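Local structure of uncharacterized HTH-type transcriptional regulator HI_0893 (Haemophilus influenzae, 3QKX) at residues A[64-69]-A[100-105]; A[86-91]-A[124-129]; A[94-99]-A[155-160]. The protein probably binds regulatory DNA as a TetR-family transcription factor, its specific role being uncharacterised. All blocks are in the same frame, centred on the assembly; numbering follows the deposited sequence.

Interaction 1 (A[64-69]-A[100-105]); sequences FSMFMA and PTILSN
The carbonyl oxygen of Met66, whose side chain meets Ile102 across this contact, accepts a hydrogen bond from the hydroxyl OG1 of Thr70, one turn further along the same helix. That helix, 52-72, is the long connector of the TetR fold: it leaves the helix-turn-helix DNA-binding region and runs on beside the C-terminal helices. The contact shows how such a linker can lean on the C-terminal domain through very few side chains. Ile102, on helix 100-109, is the common partner, and each of its two terminal carbons takes one neighbour. Its CD1 lies 4.4 Å from SE of Met66, which is present as selenomethionine, and its CG2 lies 4.3 Å from CE1 of Phe67. The phenyl ring receives that methyl at its edge, near the ring plane. A chi1 of -66° places CG of Phe67 anti to its own carbonyl carbon, and the ring then extends toward helix 100-109, where Leu106 and Tyr109 of that helix also touch it. The helices themselves stay well apart, with 10.1 Å between CA of Met66 and CA of Ile102, and the contact is light, apolar and only partly buried. Helix 6-23 of the DNA-binding domain comes up beside it: the side chain of Ile102 touches Asp18, and ND2 of Asn105 is hydrogen-bonded to the backbone oxygen of Asp18. Helix 100-109 therefore meets two helices of the N-terminal part. In its first turn, O of Pro100 accepts N of Ser104 at 2.9 Å and, weakly, the same residue's OG at 3.4 Å.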
loop_
_atom_site.group_PDB
_atom_site.type_symbol
_atom_site.label_atom_id
_atom_site.label_comp_id
_atom_site.label_asym_id
_atom_site.label_seq_id
_atom_site.Cartn_x
_atom_site.Cartn_y
_atom_site.Cartn_z
ATOM N N PHE A 64 -2.509 -11.005 11.530
ATOM C CA PHE A 64 -1.095 -10.863 11.903
ATOM C C PHE A 64 -0.374 -12.231 11.914
ATOM O O PHE A 64 0.723 -12.343 11.361
ATOM C CB PHE A 64 -0.913 -10.126 13.253
ATOM C CG PHE A 64 -0.642 -8.634 13.113
ATOM N N SER A 65 -1.018 -13.264 12.484
ATOM C CA SER A 65 -0.440 -14.625 12.560
ATOM C C SER A 65 -0.098 -15.228 11.198
ATOM O O SER A 65 0.960 -15.847 11.044
ATOM C CB SER A 65 -1.391 -15.602 13.292
ATOM O OG SER A 65 -1.452 -15.325 14.676
HETATM N N MSE A 66 -1.002 -15.090 10.234
HETATM C CA MSE A 66 -0.747 -15.587 8.879
HETATM C C MSE A 66 0.452 -14.871 8.243
HETATM O O MSE A 66 1.264 -15.498 7.543
HETATM C CB MSE A 66 -1.969 -15.390 7.979
HETATM C CG MSE A 66 -3.197 -16.171 8.381
HETATM SE SE MSE A 66 -4.557 -16.049 6.986
HETATM C CE MSE A 66 -4.563 -17.944 6.464
ATOM N N PHE A 67 0.547 -13.561 8.464
ATOM C CA PHE A 67 1.683 -12.803 7.964
ATOM C C PHE A 67 2.979 -13.312 8.587
ATOM O O PHE A 67 3.931 -13.576 7.877
ATOM C CB PHE A 67 1.531 -11.288 8.235
ATOM C CG PHE A 67 0.374 -10.605 7.486
ATOM C CD1 PHE A 67 -0.351 -11.239 6.452
ATOM C CD2 PHE A 67 0.063 -9.268 7.783
ATOM C CE1 PHE A 67 -1.378 -10.561 5.773
ATOM C CE2 PHE A 67 -0.966 -8.587 7.101
ATOM C CZ PHE A 67 -1.681 -9.237 6.101
HETATM N N MSE A 68 3.005 -13.473 9.905
HETATM C CA MSE A 68 4.216 -13.968 10.587
HETATM C C MSE A 68 4.591 -15.379 10.108
HETATM O O MSE A 68 5.765 -15.682 9.915
HETATM C CB MSE A 68 4.027 -13.987 12.112
HETATM C CG MSE A 68 3.679 -12.653 12.733
HETATM SE SE MSE A 68 5.046 -11.340 12.432
HETATM C CE MSE A 68 5.734 -11.487 14.251
ATOM N N ALA A 69 3.586 -16.224 9.901
ATOM C CA ALA A 69 3.826 -17.594 9.438
ATOM C C ALA A 69 4.379 -17.596 8.018
ATOM O O ALA A 69 5.181 -18.464 7.667
ATOM C CB ALA A 69 2.548 -18.421 9.522
ATOM N N PRO A 100 -5.660 -14.239 -3.218
ATOM C CA PRO A 100 -5.974 -12.911 -3.692
ATOM C C PRO A 100 -7.032 -12.176 -2.851
ATOM O O PRO A 100 -7.020 -10.936 -2.782
ATOM C CB PRO A 100 -6.504 -13.165 -5.109
ATOM C CG PRO A 100 -6.976 -14.516 -5.108
ATOM C CD PRO A 100 -6.295 -15.282 -4.027
ATOM N N THR A 101 -7.931 -12.935 -2.232
ATOM C CA THR A 101 -8.891 -12.398 -1.270
ATOM C C THR A 101 -8.171 -11.705 -0.091
ATOM O O THR A 101 -8.573 -10.628 0.344
ATOM C CB THR A 101 -9.859 -13.524 -0.783
ATOM O OG1 THR A 101 -10.946 -12.951 -0.045
ATOM C CG2 THR A 101 -9.103 -14.604 0.076
ATOM N N ILE A 102 -7.048 -12.264 0.341
ATOM C CA ILE A 102 -6.232 -11.618 1.355
ATOM C C ILE A 102 -5.608 -10.349 0.777
ATOM O O ILE A 102 -5.564 -9.308 1.436
ATOM C CB ILE A 102 -5.111 -12.567 1.887
ATOM C CG1 ILE A 102 -5.707 -13.797 2.578
ATOM C CG2 ILE A 102 -4.181 -11.838 2.837
ATOM C CD1 ILE A 102 -6.371 -13.500 3.878
ATOM N N LEU A 103 -5.140 -10.435 -0.463
ATOM C CA LEU A 103 -4.557 -9.277 -1.151
ATOM C C LEU A 103 -5.549 -8.091 -1.243
ATOM O O LEU A 103 -5.164 -6.963 -0.962
ATOM C CB LEU A 103 -4.029 -9.687 -2.543
ATOM C CG LEU A 103 -3.418 -8.611 -3.423
ATOM C CD1 LEU A 103 -2.106 -8.129 -2.825
ATOM C CD2 LEU A 103 -3.244 -9.148 -4.848
ATOM N N SER A 104 -6.806 -8.349 -1.605
ATOM C CA SER A 104 -7.827 -7.289 -1.634
ATOM C C SER A 104 -8.002 -6.626 -0.283
ATOM O O SER A 104 -8.106 -5.414 -0.191
ATOM C CB SER A 104 -9.190 -7.832 -2.052
ATOM O OG SER A 104 -9.156 -8.408 -3.332
ATOM N N ASN A 105 -8.060 -7.427 0.766
ATOM C CA ASN A 105 -8.359 -6.897 2.089
ATOM C C ASN A 105 -7.163 -6.214 2.789
ATOM O O ASN A 105 -7.379 -5.450 3.728
ATOM C CB ASN A 105 -8.979 -7.993 2.968
ATOM C CG ASN A 105 -10.311 -8.475 2.432
ATOM O OD1 ASN A 105 -11.017 -7.737 1.762
ATOM N ND2 ASN A 105 -10.663 -9.721 2.731
#

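Interaction 2 (A[86-91]-A[124-129]); sequences RQMWKN and NCRWDL. With SO4 (sulfate ion), chain F; EDO (1,2-ethanediol), chain C.
Met88 reaches across to Arg126 and Trp127 with the last two atoms of its side chain, joining helix 81-98 to the start of helix 126-137 within the all-helical C-terminal domain of this TetR-family fold. SE of this selenomethionine rests 3.7 Å from CG of Arg126, so it meets the aliphatic stem of the arginine. Beyond it, CE comes to the edge of the Trp127 indole, near the ring plane, and is 4.0 Å from CE3. Both partners cross the Met88 chain at about a right angle, and the contact is buried.

The next shell fixes these partners. With CG of Trp127 anti to its backbone N (chi1 178°), the indole is carried to where the CE3 and CZ3 edge of its six-membered ring meets CE of Met88; its NE1 is hydrogen-bonded to the backbone oxygen of Glu145, while Phe149 meets the indole edge-to-face. The Arg126 chain folds at chi2 and chi3, and its guanidinium makes a cation-pi contact with Phe75 while CD1 of Leu129 lies over one face, offset toward the rim. Cys125 occupies the N-cap, its SG weakly accepting N of Trp127 at 3.6 Å.

On helix 81-98, Gln87 and Asn91 are joined one turn apart: NE2 of Gln87 donates to OD1 of Asn91 over 2.9 Å, and ND2 of Asn91 reaches the backbone oxygen of Lys73. Further out, Arg86 has salt bridges to Glu83 and Glu176 and also holds a sulfate that probably came from the crystallisation liquor. The anion sits at the edge of the guanidinium, with NH1 of Arg86 3.0 Å from sulfate O2 and NH2 2.9 Å from sulfate O3.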
loop_
_atom_site.group_PDB
_atom_site.type_symbol
_atom_site.label_atom_id
_atom_site.label_comp_id
_atom_site.label_asym_id
_atom_site.label_seq_id
_atom_site.Cartn_x
_atom_site.Cartn_y
_atom_site.Cartn_z
ATOM N N ARG A 86 15.581 -13.586 0.140
ATOM C CA ARG A 86 14.925 -14.051 -1.071
ATOM C C ARG A 86 13.800 -15.024 -0.761
ATOM O O ARG A 86 12.735 -14.927 -1.337
ATOM C CB ARG A 86 15.953 -14.700 -1.987
ATOM C CG ARG A 86 15.401 -15.338 -3.246
ATOM C CD ARG A 86 16.496 -15.511 -4.257
ATOM N NE ARG A 86 16.059 -16.328 -5.369
ATOM C CZ ARG A 86 16.166 -17.656 -5.456
ATOM N NH1 ARG A 86 16.707 -18.402 -4.479
ATOM N NH2 ARG A 86 15.692 -18.260 -6.540
ATOM N N GLN A 87 14.022 -15.938 0.170
ATOM C CA GLN A 87 12.949 -16.840 0.620
ATOM C C GLN A 87 11.766 -16.048 1.158
ATOM O O GLN A 87 10.631 -16.348 0.834
ATOM C CB GLN A 87 13.459 -17.770 1.709
ATOM C CG GLN A 87 12.458 -18.856 2.174
ATOM C CD GLN A 87 12.143 -19.824 1.068
ATOM O OE1 GLN A 87 13.003 -20.565 0.644
ATOM N NE2 GLN A 87 10.929 -19.770 0.551
HETATM N N MSE A 88 12.040 -15.061 2.005
HETATM C CA MSE A 88 10.974 -14.253 2.596
HETATM C C MSE A 88 10.218 -13.482 1.520
HETATM O O MSE A 88 9.006 -13.363 1.588
HETATM C CB MSE A 88 11.526 -13.282 3.658
HETATM C CG MSE A 88 11.821 -13.939 4.985
HETATM SE SE MSE A 88 12.254 -12.619 6.368
HETATM C CE MSE A 88 13.983 -11.988 5.705
ATOM N N TRP A 89 10.931 -12.961 0.528
ATOM C CA TRP A 89 10.285 -12.261 -0.591
ATOM C C TRP A 89 9.320 -13.197 -1.316
ATOM O O TRP A 89 8.173 -12.854 -1.544
ATOM C CB TRP A 89 11.338 -11.736 -1.577
ATOM C CG TRP A 89 10.829 -10.647 -2.452
ATOM C CD1 TRP A 89 11.002 -9.321 -2.266
ATOM C CD2 TRP A 89 10.067 -10.791 -3.646
ATOM N NE1 TRP A 89 10.376 -8.615 -3.256
ATOM C CE2 TRP A 89 9.779 -9.496 -4.111
ATOM C CE3 TRP A 89 9.568 -11.894 -4.361
ATOM C CZ2 TRP A 89 9.060 -9.267 -5.249
ATOM C CZ3 TRP A 89 8.839 -11.660 -5.476
ATOM C CH2 TRP A 89 8.593 -10.349 -5.926
ATOM N N LYS A 90 9.804 -14.387 -1.659
ATOM C CA LYS A 90 9.027 -15.379 -2.394
ATOM C C LYS A 90 7.852 -15.877 -1.572
ATOM O O LYS A 90 6.744 -16.105 -2.103
ATOM C CB LYS A 90 9.905 -16.578 -2.765
ATOM C CG LYS A 90 11.009 -16.278 -3.764
ATOM C CD LYS A 90 12.076 -17.339 -3.687
ATOM C CE LYS A 90 11.871 -18.452 -4.724
ATOM N NZ LYS A 90 12.924 -19.512 -4.617
ATOM N N ASN A 91 8.081 -16.061 -0.273
ATOM C CA ASN A 91 6.997 -16.453 0.618
ATOM C C ASN A 91 5.848 -15.464 0.531
ATOM O O ASN A 91 4.708 -15.868 0.404
ATOM C CB ASN A 91 7.437 -16.511 2.070
ATOM C CG ASN A 91 8.387 -17.672 2.381
ATOM O OD1 ASN A 91 8.457 -18.655 1.661
ATOM N ND2 ASN A 91 9.149 -17.520 3.456
ATOM N N ASN A 124 9.405 -11.255 18.575
ATOM C CA ASN A 124 10.202 -12.146 17.715
ATOM C C ASN A 124 9.627 -12.340 16.306
ATOM O O ASN A 124 9.340 -13.473 15.882
ATOM C CB ASN A 124 10.386 -13.502 18.396
ATOM C CG ASN A 124 11.002 -13.374 19.766
ATOM O OD1 ASN A 124 12.131 -12.888 19.911
ATOM N ND2 ASN A 124 10.263 -13.793 20.784
ATOM N N CYS A 125 9.422 -11.224 15.612
ATOM C CA CYS A 125 9.087 -11.247 14.206
ATOM C C CYS A 125 10.324 -11.646 13.405
ATOM O O CYS A 125 11.405 -11.142 13.659
ATOM C CB CYS A 125 8.601 -9.865 13.763
ATOM S SG CYS A 125 8.193 -9.755 12.020
ATOM N N ARG A 126 10.159 -12.548 12.442
ATOM C CA ARG A 126 11.272 -13.010 11.605
ATOM C C ARG A 126 12.036 -11.844 10.945
ATOM O O ARG A 126 13.259 -11.864 10.886
ATOM C CB ARG A 126 10.762 -14.000 10.535
ATOM C CG ARG A 126 11.798 -14.513 9.516
ATOM C CD ARG A 126 13.067 -15.049 10.169
ATOM N NE ARG A 126 12.796 -16.043 11.218
ATOM C CZ ARG A 126 13.662 -16.432 12.162
ATOM N NH1 ARG A 126 14.880 -15.895 12.243
ATOM N NH2 ARG A 126 13.299 -17.371 13.069
ATOM N N TRP A 127 11.313 -10.823 10.487
ATOM C CA TRP A 127 11.946 -9.658 9.876
ATOM C C TRP A 127 12.871 -8.965 10.845
ATOM O O TRP A 127 14.023 -8.657 10.495
ATOM C CB TRP A 127 10.917 -8.641 9.392
ATOM C CG TRP A 127 11.574 -7.438 8.818
ATOM C CD1 TRP A 127 11.552 -6.163 9.317
ATOM C CD2 TRP A 127 12.414 -7.400 7.660
ATOM N NE1 TRP A 127 12.326 -5.336 8.531
ATOM C CE2 TRP A 127 12.843 -6.072 7.495
ATOM C CE3 TRP A 127 12.828 -8.354 6.740
ATOM C CZ2 TRP A 127 13.685 -5.685 6.459
ATOM C CZ3 TRP A 127 13.664 -7.960 5.698
ATOM C CH2 TRP A 127 14.083 -6.648 5.576
ATOM N N ASP A 128 12.352 -8.692 12.040
ATOM C CA ASP A 128 13.109 -8.017 13.084
ATOM C C ASP A 128 14.356 -8.816 13.417
ATOM O O ASP A 128 15.457 -8.246 13.485
ATOM C CB ASP A 128 12.249 -7.803 14.364
ATOM C CG ASP A 128 11.223 -6.626 14.234
ATOM O OD1 ASP A 128 11.217 -5.893 13.218
ATOM O OD2 ASP A 128 10.427 -6.436 15.177
ATOM N N LEU A 129 14.177 -10.128 13.606
ATOM C CA LEU A 129 15.274 -11.038 13.953
ATOM C C LEU A 129 16.311 -11.084 12.855
ATOM O O LEU A 129 17.516 -11.059 13.128
ATOM C CB LEU A 129 14.768 -12.465 14.194
ATOM C CG LEU A 129 13.924 -12.784 15.440
ATOM C CD1 LEU A 129 13.674 -14.299 15.530
ATOM C CD2 LEU A 129 14.566 -12.282 16.717
HETATM S S SO4 F . 16.232 -21.689 -5.910
HETATM O O1 SO4 F . 16.027 -21.996 -4.490
HETATM O O2 SO4 F . 17.382 -20.800 -6.094
HETATM O O3 SO4 F . 15.015 -21.068 -6.443
HETATM O O4 SO4 F . 16.494 -22.914 -6.658
HETATM C C1 EDO C . 8.456 -4.144 10.420
HETATM O O1 EDO C . 7.446 -4.234 9.406
HETATM C C2 EDO C . 7.909 -3.418 11.647
HETATM O O2 EDO C . 8.878 -3.473 12.704
#

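Interaction 3 (A[94-99]-A[155-160]); sequences YFLQEN and TAINLA
Near-parallel helix packing in the C-terminal domain brings the end of helix 81-98 against helix 154-165. The axes of the short segments 94-98 and 155-160 approach to 9.8 Å and cross at -26°. The backbones come nearest at Ala160, 6.7 Å between its CA and that of Leu96. Its CB is met by CD1 of Leu96 at 4.0 Å, and the same leucine methyl lies alongside the backbone of Ile157, 4.1 Å from its CA. Gln97, on the exposed side, adds a more doubtful contact: in one of its two conformers NE2 comes 3.7 Å from CB of Ala160.

The helix ends here. Asn99 leaves helical geometry, and its side chain folds back so that ND2 donates to O of Phe95 over 2.8 Å, in the carbonyl plane and on a lone pair. The same fold lays CG of Asn99 over one face of the Phe95 ring, offset toward the rim. Helix 154-165 also belongs to the dimer interface: Asn158, whose CB points away from segment 94-99, has its ND2 hydrogen-bonded to OD1 of Asn158 of the second subunit, and Leu159 packs on Ile147 of that subunit.

Between the two segments, then, cohesion comes from van der Waals contact around one small residue, while the polar bonds serve the helix end and the dimer, so this junction depends on fit more than on directional bonding.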
loop_
_atom_site.group_PDB
_atom_site.type_symbol
_atom_site.label_atom_id
_atom_site.label_comp_id
_atom_site.label_asym_id
_atom_site.label_seq_id
_atom_site.Cartn_x
_atom_site.Cartn_y
_atom_site.Cartn_z
ATOM N N TYR A 94 4.265 -15.468 -3.358
ATOM C CA TYR A 94 3.432 -16.627 -3.636
ATOM C C TYR A 94 2.258 -16.737 -2.689
ATOM O O TYR A 94 1.261 -17.324 -3.057
ATOM C CB TYR A 94 4.252 -17.924 -3.603
ATOM C CG TYR A 94 5.227 -18.020 -4.747
ATOM C CD1 TYR A 94 4.780 -18.077 -6.070
ATOM C CD2 TYR A 94 6.596 -18.062 -4.513
ATOM C CE1 TYR A 94 5.677 -18.155 -7.127
ATOM C CE2 TYR A 94 7.497 -18.128 -5.550
ATOM C CZ TYR A 94 7.042 -18.170 -6.855
ATOM O OH TYR A 94 7.967 -18.239 -7.868
ATOM N N PHE A 95 2.373 -16.204 -1.471
ATOM C CA PHE A 95 1.252 -16.246 -0.532
ATOM C C PHE A 95 0.104 -15.383 -1.018
ATOM O O PHE A 95 -1.066 -15.819 -0.965
ATOM C CB PHE A 95 1.665 -15.797 0.859
ATOM C CG PHE A 95 0.516 -15.649 1.810
ATOM C CD1 PHE A 95 -0.047 -16.756 2.407
ATOM C CD2 PHE A 95 0.007 -14.393 2.127
ATOM C CE1 PHE A 95 -1.097 -16.627 3.291
ATOM C CE2 PHE A 95 -1.049 -14.265 3.019
ATOM C CZ PHE A 95 -1.592 -15.381 3.595
ATOM N N LEU A 96 0.432 -14.168 -1.474
ATOM C CA LEU A 96 -0.573 -13.223 -1.949
ATOM C C LEU A 96 -1.122 -13.624 -3.289
ATOM O O LEU A 96 -2.309 -13.442 -3.525
ATOM C CB LEU A 96 -0.020 -11.809 -2.031
ATOM C CG LEU A 96 0.308 -11.168 -0.674
ATOM C CD1 LEU A 96 1.124 -9.897 -0.843
ATOM C CD2 LEU A 96 -0.964 -10.884 0.126
ATOM N N GLN A 97 -0.281 -14.188 -4.161
ATOM C CA GLN A 97 -0.794 -14.708 -5.417
ATOM C C GLN A 97 -1.728 -15.908 -5.158
ATOM O O GLN A 97 -2.812 -15.962 -5.741
ATOM C CB GLN A 97 0.346 -15.014 -6.404
ATOM C CG GLN A 97 1.121 -13.713 -6.888
ATOM C CD GLN A 97 0.276 -12.752 -7.761
ATOM O OE1 GLN A 97 -0.098 -13.073 -8.893
ATOM N NE2 GLN A 97 0.001 -11.560 -7.229
ATOM N N GLU A 98 -1.350 -16.808 -4.259
ATOM C CA GLU A 98 -2.226 -17.934 -3.892
ATOM C C GLU A 98 -3.531 -17.488 -3.169
ATOM O O GLU A 98 -4.527 -18.173 -3.255
ATOM C CB GLU A 98 -1.449 -19.013 -3.064
ATOM C CG GLU A 98 -0.677 -20.083 -3.947
ATOM C CD GLU A 98 0.743 -20.554 -3.393
ATOM O OE1 GLU A 98 1.049 -20.445 -2.165
ATOM O OE2 GLU A 98 1.552 -21.064 -4.216
ATOM N N ASN A 99 -3.499 -16.346 -2.473
ATOM C CA ASN A 99 -4.639 -15.855 -1.674
ATOM C C ASN A 99 -5.042 -14.416 -2.050
ATOM O O ASN A 99 -4.813 -13.487 -1.294
ATOM C CB ASN A 99 -4.288 -15.919 -0.206
ATOM C CG ASN A 99 -3.985 -17.309 0.240
ATOM O OD1 ASN A 99 -4.886 -18.069 0.559
ATOM N ND2 ASN A 99 -2.716 -17.670 0.225
ATOM N N THR A 155 8.449 -4.344 -1.490
ATOM C CA THR A 155 8.276 -4.508 -2.943
ATOM C C THR A 155 7.418 -5.733 -3.301
ATOM O O THR A 155 6.569 -5.670 -4.183
ATOM C CB THR A 155 9.627 -4.622 -3.676
ATOM O OG1 THR A 155 10.451 -5.625 -3.039
ATOM C CG2 THR A 155 10.359 -3.265 -3.705
ATOM N N ALA A 156 7.600 -6.817 -2.555
ATOM C CA ALA A 156 6.825 -8.030 -2.768
ATOM C C ALA A 156 5.346 -7.737 -2.667
ATOM O O ALA A 156 4.571 -8.128 -3.557
ATOM C CB ALA A 156 7.214 -9.067 -1.805
ATOM N N ILE A 157 4.968 -6.953 -1.664
ATOM C CA ILE A 157 3.563 -6.610 -1.444
ATOM C C ILE A 157 3.066 -5.642 -2.499
ATOM O O ILE A 157 1.958 -5.780 -2.986
ATOM C CB ILE A 157 3.325 -5.996 -0.042
ATOM C CG1 ILE A 157 3.747 -6.980 1.056
ATOM C CG2 ILE A 157 1.858 -5.593 0.120
ATOM C CD1 ILE A 157 3.948 -6.351 2.435
ATOM N N ASN A 158 3.874 -4.646 -2.834
ATOM C CA ASN A 158 3.474 -3.645 -3.807
ATOM C C ASN A 158 3.340 -4.256 -5.228
ATOM O O ASN A 158 2.448 -3.863 -6.014
ATOM C CB ASN A 158 4.471 -2.447 -3.805
ATOM C CG ASN A 158 4.223 -1.451 -2.640
ATOM O OD1 ASN A 158 3.154 -1.425 -2.063
ATOM N ND2 ASN A 158 5.222 -0.627 -2.321
ATOM N N LEU A 159 4.216 -5.209 -5.550
ATOM C CA LEU A 159 4.195 -5.847 -6.857
ATOM C C LEU A 159 2.945 -6.707 -7.042
ATOM O O LEU A 159 2.270 -6.603 -8.058
ATOM C CB LEU A 159 5.455 -6.682 -7.074
ATOM C CG LEU A 159 5.747 -7.075 -8.516
ATOM C CD1 LEU A 159 5.953 -5.827 -9.418
ATOM C CD2 LEU A 159 6.949 -7.939 -8.550
ATOM N N ALA A 160 2.650 -7.550 -6.051
ATOM C CA ALA A 160 1.418 -8.343 -6.025
ATOM C C ALA A 160 0.185 -7.447 -6.185
ATOM O O ALA A 160 -0.704 -7.722 -7.006
ATOM C CB ALA A 160 1.327 -9.103 -4.749
#

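Overall arrangement
From the N terminus, the chain passes through the DNA-binding helices into helix 52-72, then along helix 81-98 into helix 100-109, where interaction 1 closes the first loop back onto 64-69. Before that loop closes, segment 86-91 has already been laid down; interaction 2 joins it to 124-129, and interaction 3 joins 94-99 to 155-160. None nests inside another: each pair of contacts crosses, since their segments alternate. Helix 81-98 serves both interactions 2 and 3, whose segments meet directly where NE1 of Trp89 is probably hydrogen-bonded to OG1 of Thr155. Leu103 likewise packs against Ala160, and Met68 against Cys125. Together the contacts tie the linker helix to the C-terminal core and that core to a helix at the dimer interface.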